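Local atomic coordinates of periplasmic sugar-binding protein (Chloroflexus aurantiacus, PDB entry 4RXU), a protein that binds D-glucose between its two lobes and probably serves as the sugar-collecting component of an ABC-type transporter. Residues W222-N225 against T226-L230. Sequence-based numbering, arbitrary orientation.
Sequences WDFN and TAKNL. With BGC (beta-D-glucopyranose), chain C.
Asp223 caps the start of helix 224-237 by holding its carboxylate against Thr226, a clear instance of the N-cap principle that the first amides of a helix, lacking carbonyls of a preceding turn, are met by a side chain. Just ahead of the cap, Trp222 lies in the loop that leads into the helix and belongs to the sugar pocket of this periplasmic binding protein. Its indole lies with one face against beta-D-glucopyranose, whose C6 sits 3.4 Å from Trp222 CD2, a CH-pi type of packing displaced toward the rim of the ring; Trp222 NE1 is hydrogen-bonded to Asp166 OD2, a carboxylate oxygen that also binds the glucose, which ties ring and sugar to one anchor. With CG of Asp223 anti to the backbone N (chi1 178°), the carboxylate comes to lie beside the first turn, within reach of Thr226. Asp223 OD2 accepts two bonds: Thr226 N comes in from above the carboxylate plane at 3.0 Å, while Thr226 OG1 donates on the anti side at 2.7 Å, the two side chains lying roughly perpendicular. The hydroxyl bond orients Thr226 OG1 and adds a second grip on the capping oxygen. The carbonyl of Asp223 meanwhile opens the regular helical pattern by accepting from Ala227 N. Phe224 follows, its O receiving Lys228 N almost straight, and its ring touches Ala258 and Asp261 of helix 253-264, against which Lys228 and Ala227 also pack. Lys228, its chain extended, passes obliquely by that ring, with Lys228 CD 4.4 Å from Phe224 CE1. Asn225, on the exposed side, continues the ladder: Asn229 N gives its hydrogen to Asn225 O over 2.8 Å, at an N-H...O angle of 166°.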
loop_
_atom_site.group_PDB
_atom_site.type_symbol
_atom_site.label_atom_id
_atom_site.label_comp_id
_atom_site.label_asym_id
_atom_site.label_seq_id
_atom_site.Cartn_x
_atom_site.Cartn_y
_atom_site.Cartn_z
ATOM N N TRP A 222 -5.254 6.150 5.465
ATOM C CA TRP A 222 -4.656 4.903 5.985
ATOM C C TRP A 222 -4.937 4.717 7.474
ATOM O O TRP A 222 -4.090 4.246 8.246
ATOM C CB TRP A 222 -3.154 4.869 5.729
ATOM C CG TRP A 222 -2.674 4.817 4.328
ATOM C CD1 TRP A 222 -1.612 5.526 3.811
ATOM C CD2 TRP A 222 -3.117 3.938 3.271
ATOM N NE1 TRP A 222 -1.392 5.163 2.493
ATOM C CE2 TRP A 222 -2.301 4.195 2.135
ATOM C CE3 TRP A 222 -4.099 2.960 3.179
ATOM C CZ2 TRP A 222 -2.446 3.496 0.940
ATOM C CZ3 TRP A 222 -4.268 2.287 1.965
ATOM C CH2 TRP A 222 -3.436 2.557 0.871
ATOM N N ASP A 223 -6.151 5.083 7.852
ATOM C CA ASP A 223 -6.577 5.128 9.253
ATOM C C ASP A 223 -7.932 4.425 9.411
ATOM O O ASP A 223 -8.889 4.733 8.693
ATOM C CB ASP A 223 -6.684 6.568 9.758
ATOM C CG ASP A 223 -7.162 6.645 11.203
ATOM O OD1 ASP A 223 -6.471 6.147 12.109
ATOM O OD2 ASP A 223 -8.245 7.204 11.420
ATOM N N PHE A 224 -7.988 3.494 10.360
ATOM C CA PHE A 224 -9.173 2.694 10.628
ATOM C C PHE A 224 -10.419 3.550 10.901
ATOM O O PHE A 224 -11.440 3.396 10.225
ATOM C CB PHE A 224 -8.935 1.745 11.824
ATOM C CG PHE A 224 -10.017 0.717 12.003
ATOM C CD1 PHE A 224 -11.198 1.037 12.645
ATOM C CD2 PHE A 224 -9.859 -0.554 11.493
ATOM C CE1 PHE A 224 -12.198 0.096 12.783
ATOM C CE2 PHE A 224 -10.844 -1.509 11.634
ATOM C CZ PHE A 224 -12.026 -1.182 12.271
ATOM N N ASN A 225 -10.345 4.457 11.876
ATOM C CA ASN A 225 -11.530 5.228 12.268
ATOM C C ASN A 225 -12.000 6.162 11.166
ATOM O O ASN A 225 -13.204 6.327 10.945
ATOM C CB ASN A 225 -11.309 6.020 13.565
ATOM C CG ASN A 225 -11.441 5.162 14.802
ATOM O OD1 ASN A 225 -11.872 4.012 14.745
ATOM N ND2 ASN A 225 -11.050 5.717 15.932
ATOM N N THR A 226 -11.035 6.747 10.466
ATOM C CA THR A 226 -11.319 7.624 9.344
ATOM C C THR A 226 -12.077 6.834 8.267
ATOM O O THR A 226 -13.095 7.300 7.739
ATOM C CB THR A 226 -10.038 8.260 8.769
ATOM O OG1 THR A 226 -9.357 9.002 9.798
ATOM C CG2 THR A 226 -10.366 9.174 7.598
ATOM N N ALA A 227 -11.616 5.620 7.968
ATOM C CA ALA A 227 -12.310 4.773 6.999
ATOM C C ALA A 227 -13.712 4.398 7.469
ATOM O O ALA A 227 -14.671 4.492 6.715
ATOM C CB ALA A 227 -11.509 3.511 6.782
ATOM N N LYS A 228 -13.826 3.948 8.715
ATOM C CA LYS A 228 -15.138 3.530 9.204
ATOM C C LYS A 228 -16.124 4.687 9.150
ATOM O O LYS A 228 -17.253 4.539 8.677
ATOM C CB LYS A 228 -15.076 2.980 10.629
ATOM C CG LYS A 228 -16.409 2.373 11.066
ATOM C CD LYS A 228 -16.309 1.593 12.353
ATOM C CE LYS A 228 -17.577 0.792 12.549
ATOM N NZ LYS A 228 -17.695 0.289 13.931
ATOM N N ASN A 229 -15.683 5.839 9.633
ATOM C CA ASN A 229 -16.535 7.023 9.624
ATOM C C ASN A 229 -16.953 7.491 8.245
ATOM O O ASN A 229 -18.116 7.868 8.045
ATOM C CB ASN A 229 -15.845 8.144 10.358
ATOM C CG ASN A 229 -15.743 7.850 11.817
ATOM O OD1 ASN A 229 -16.366 6.905 12.315
ATOM N ND2 ASN A 229 -14.974 8.623 12.510
ATOM N N LEU A 230 -16.020 7.438 7.301
ATOM C CA LEU A 230 -16.350 7.777 5.933
ATOM C C LEU A 230 -17.378 6.799 5.373
ATOM O O LEU A 230 -18.345 7.210 4.764
ATOM C CB LEU A 230 -15.107 7.803 5.060
ATOM C CG LEU A 230 -15.316 8.282 3.626
ATOM C CD1 LEU A 230 -15.880 9.708 3.570
ATOM C CD2 LEU A 230 -14.003 8.187 2.865
HETATM C C2 BGC C . 1.798 0.416 1.628
HETATM C C3 BGC C . 0.623 -0.467 1.999
HETATM C C4 BGC C . 0.042 0.004 3.324
HETATM C C5 BGC C . -0.263 1.502 3.293
HETATM C C6 BGC C . -0.689 2.060 4.633
HETATM C C1 BGC C . 1.206 1.812 1.534
HETATM O O1 BGC C . 2.090 2.737 0.972
HETATM O O2 BGC C . 2.345 -0.021 0.379
HETATM O O3 BGC C . 1.091 -1.809 2.090
HETATM O O4 BGC C . -1.219 -0.664 3.530
HETATM O O5 BGC C . 0.869 2.229 2.858
HETATM O O6 BGC C . 0.211 1.682 5.678
#